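Putative polysaccharide deacetylase (Bdellovibrio bacteriovorus HD100, PDB 5JP6) probably removes acetyl groups from peptidoglycan as a zinc-dependent carbohydrate esterase of family 4, acting on carbon-nitrogen bonds other than peptide bonds. Local coordinates at residues V172-D177 with K197-A202. The protein carries 1 engineered substitution. Sequence-based numbering, arbitrary orientation.
Sequences VLTFDD and KAMFFA. With ZN (zinc ion), chain B.
T174 to D176 pair in parallel with M199 to F201, and four backbone hydrogen bonds, from M199 N to L173 O (2.9 Å) through D177 N to F201 O, join the segments; before the first, a water bridges L173 N and K197 O. On one face the flat, buried rings of F175 and F200 run side by side, near-parallel (20°) but displaced, F200 CD2 lying 3.7 Å from F175 CB. The small methyl of A198 fits in the plane of the F175 ring at its edge, CB to CE2 3.7 Å. On the other face V172 CG1 meets the flexible thioether of M199 at SD (3.6 Å), while T174 CB abuts the F201 ring edge. D176, its carboxylate steeply inclined to that ring, sets OD1 3.4 Å from F201 CB; its buried charge is met by R277, which also makes a cation-pi contact with F201. D176 and D177 form the aspartate pair ending the strand in this NodB (CE4) domain: D177 OD2 binds zinc at 2.4 Å beside H227 and Y280, whereas D176, a zinc ligand in another structure, does not here. In this beta-alpha-beta unit helix 183-193 covers the F175-F200 face, and strands 330-335 and 223-227 flank the pair.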
loop_
_atom_site.group_PDB
_atom_site.type_symbol
_atom_site.label_atom_id
_atom_site.label_comp_id
_atom_site.label_asym_id
_atom_site.label_seq_id
_atom_site.Cartn_x
_atom_site.Cartn_y
_atom_site.Cartn_z
ATOM N N VAL A 172 -12.402 -8.751 3.860
ATOM C CA VAL A 172 -12.410 -7.453 3.198
ATOM C C VAL A 172 -10.963 -7.129 2.866
ATOM O O VAL A 172 -10.106 -7.121 3.740
ATOM C CB VAL A 172 -12.980 -6.348 4.114
ATOM C CG1 VAL A 172 -13.054 -5.007 3.407
ATOM C CG2 VAL A 172 -14.326 -6.708 4.664
ATOM N N LEU A 173 -10.711 -6.920 1.591
ATOM C CA LEU A 173 -9.374 -6.640 1.162
ATOM C C LEU A 173 -9.113 -5.135 1.105
ATOM O O LEU A 173 -9.869 -4.389 0.454
ATOM C CB LEU A 173 -9.141 -7.243 -0.215
ATOM C CG LEU A 173 -9.396 -8.755 -0.325
ATOM C CD1 LEU A 173 -8.997 -9.223 -1.696
ATOM C CD2 LEU A 173 -8.695 -9.558 0.785
ATOM N N THR A 174 -8.091 -4.677 1.823
ATOM C CA THR A 174 -7.784 -3.275 1.908
ATOM C C THR A 174 -6.348 -2.973 1.561
ATOM O O THR A 174 -5.432 -3.752 1.866
ATOM C CB THR A 174 -8.204 -2.675 3.271
ATOM O OG1 THR A 174 -7.255 -3.028 4.298
ATOM C CG2 THR A 174 -9.586 -3.088 3.682
ATOM N N PHE A 175 -6.173 -1.849 0.877
ATOM C CA PHE A 175 -4.874 -1.483 0.318
ATOM C C PHE A 175 -4.542 -0.050 0.705
ATOM O O PHE A 175 -5.269 0.877 0.339
ATOM C CB PHE A 175 -4.903 -1.587 -1.212
ATOM C CG PHE A 175 -5.067 -3.003 -1.710
ATOM C CD1 PHE A 175 -3.980 -3.819 -1.883
ATOM C CD2 PHE A 175 -6.323 -3.500 -1.969
ATOM C CE1 PHE A 175 -4.140 -5.126 -2.301
ATOM C CE2 PHE A 175 -6.494 -4.809 -2.395
ATOM C CZ PHE A 175 -5.389 -5.623 -2.547
ATOM N N ASP A 176 -3.425 0.104 1.409
ATOM C CA ASP A 176 -2.942 1.427 1.841
ATOM C C ASP A 176 -1.825 1.988 0.993
ATOM O O ASP A 176 -0.975 1.228 0.516
ATOM C CB ASP A 176 -2.393 1.331 3.273
ATOM C CG ASP A 176 -3.449 1.236 4.325
ATOM O OD1 ASP A 176 -4.660 1.137 4.016
ATOM O OD2 ASP A 176 -3.057 1.276 5.521
ATOM N N ASP A 177 -1.831 3.312 0.918
ATOM C CA ASP A 177 -0.707 4.159 0.503
ATOM C C ASP A 177 -0.493 4.387 -0.964
ATOM O O ASP A 177 0.415 5.117 -1.338
ATOM C CB ASP A 177 0.566 3.697 1.182
ATOM C CG ASP A 177 0.486 3.908 2.646
ATOM O OD1 ASP A 177 -0.264 4.830 3.060
ATOM O OD2 ASP A 177 1.096 3.196 3.385
ATOM N N LYS A 197 -13.956 -6.949 -5.200
ATOM C CA LYS A 197 -13.882 -5.509 -4.949
ATOM C C LYS A 197 -13.060 -5.324 -3.684
ATOM O O LYS A 197 -12.981 -6.216 -2.850
ATOM C CB LYS A 197 -15.281 -4.921 -4.775
ATOM C CG LYS A 197 -16.184 -5.143 -5.973
ATOM C CD LYS A 197 -15.669 -4.444 -7.216
ATOM C CE LYS A 197 -16.658 -4.578 -8.379
ATOM N NZ LYS A 197 -16.886 -6.009 -8.796
ATOM N N ALA A 198 -12.489 -4.137 -3.535
ATOM C CA ALA A 198 -11.592 -3.830 -2.418
ATOM C C ALA A 198 -11.735 -2.387 -1.972
ATOM O O ALA A 198 -12.348 -1.574 -2.649
ATOM C CB ALA A 198 -10.140 -4.112 -2.833
ATOM N N MET A 199 -11.148 -2.096 -0.805
ATOM C CA MET A 199 -11.157 -0.777 -0.247
ATOM C C MET A 199 -9.690 -0.231 -0.404
ATOM O O MET A 199 -8.727 -0.893 0.025
ATOM C CB MET A 199 -11.625 -0.752 1.216
ATOM C CG MET A 199 -12.937 -1.419 1.488
ATOM S SD MET A 199 -13.340 -1.376 3.218
ATOM C CE MET A 199 -13.942 0.306 3.365
ATOM N N PHE A 200 -9.532 0.973 -0.953
ATOM C CA PHE A 200 -8.235 1.615 -1.070
ATOM C C PHE A 200 -8.176 2.845 -0.192
ATOM O O PHE A 200 -9.014 3.737 -0.303
ATOM C CB PHE A 200 -7.938 1.991 -2.528
ATOM C CG PHE A 200 -7.754 0.811 -3.439
ATOM C CD1 PHE A 200 -8.828 0.068 -3.865
ATOM C CD2 PHE A 200 -6.470 0.415 -3.834
ATOM C CE1 PHE A 200 -8.652 -1.057 -4.678
ATOM C CE2 PHE A 200 -6.292 -0.689 -4.643
ATOM C CZ PHE A 200 -7.381 -1.432 -5.060
ATOM N N PHE A 201 -7.192 2.861 0.701
ATOM C CA PHE A 201 -6.943 3.996 1.573
ATOM C C PHE A 201 -5.715 4.717 1.012
ATOM O O PHE A 201 -4.573 4.433 1.339
ATOM C CB PHE A 201 -6.771 3.559 3.029
ATOM C CG PHE A 201 -8.007 2.935 3.606
ATOM C CD1 PHE A 201 -8.227 1.575 3.470
ATOM C CD2 PHE A 201 -8.952 3.691 4.272
ATOM C CE1 PHE A 201 -9.373 0.986 3.970
ATOM C CE2 PHE A 201 -10.101 3.102 4.787
ATOM C CZ PHE A 201 -10.316 1.752 4.629
ATOM N N ALA A 202 -6.004 5.647 0.115
ATOM C CA ALA A 202 -4.985 6.314 -0.669
ATOM C C ALA A 202 -4.308 7.396 0.139
ATOM O O ALA A 202 -4.922 7.969 1.029
ATOM C CB ALA A 202 -5.632 6.917 -1.913
HETATM ZN ZN ZN B . 0.145 3.354 5.590
HETATM O O HOH W 1 -12.802 -6.215 -0.133
#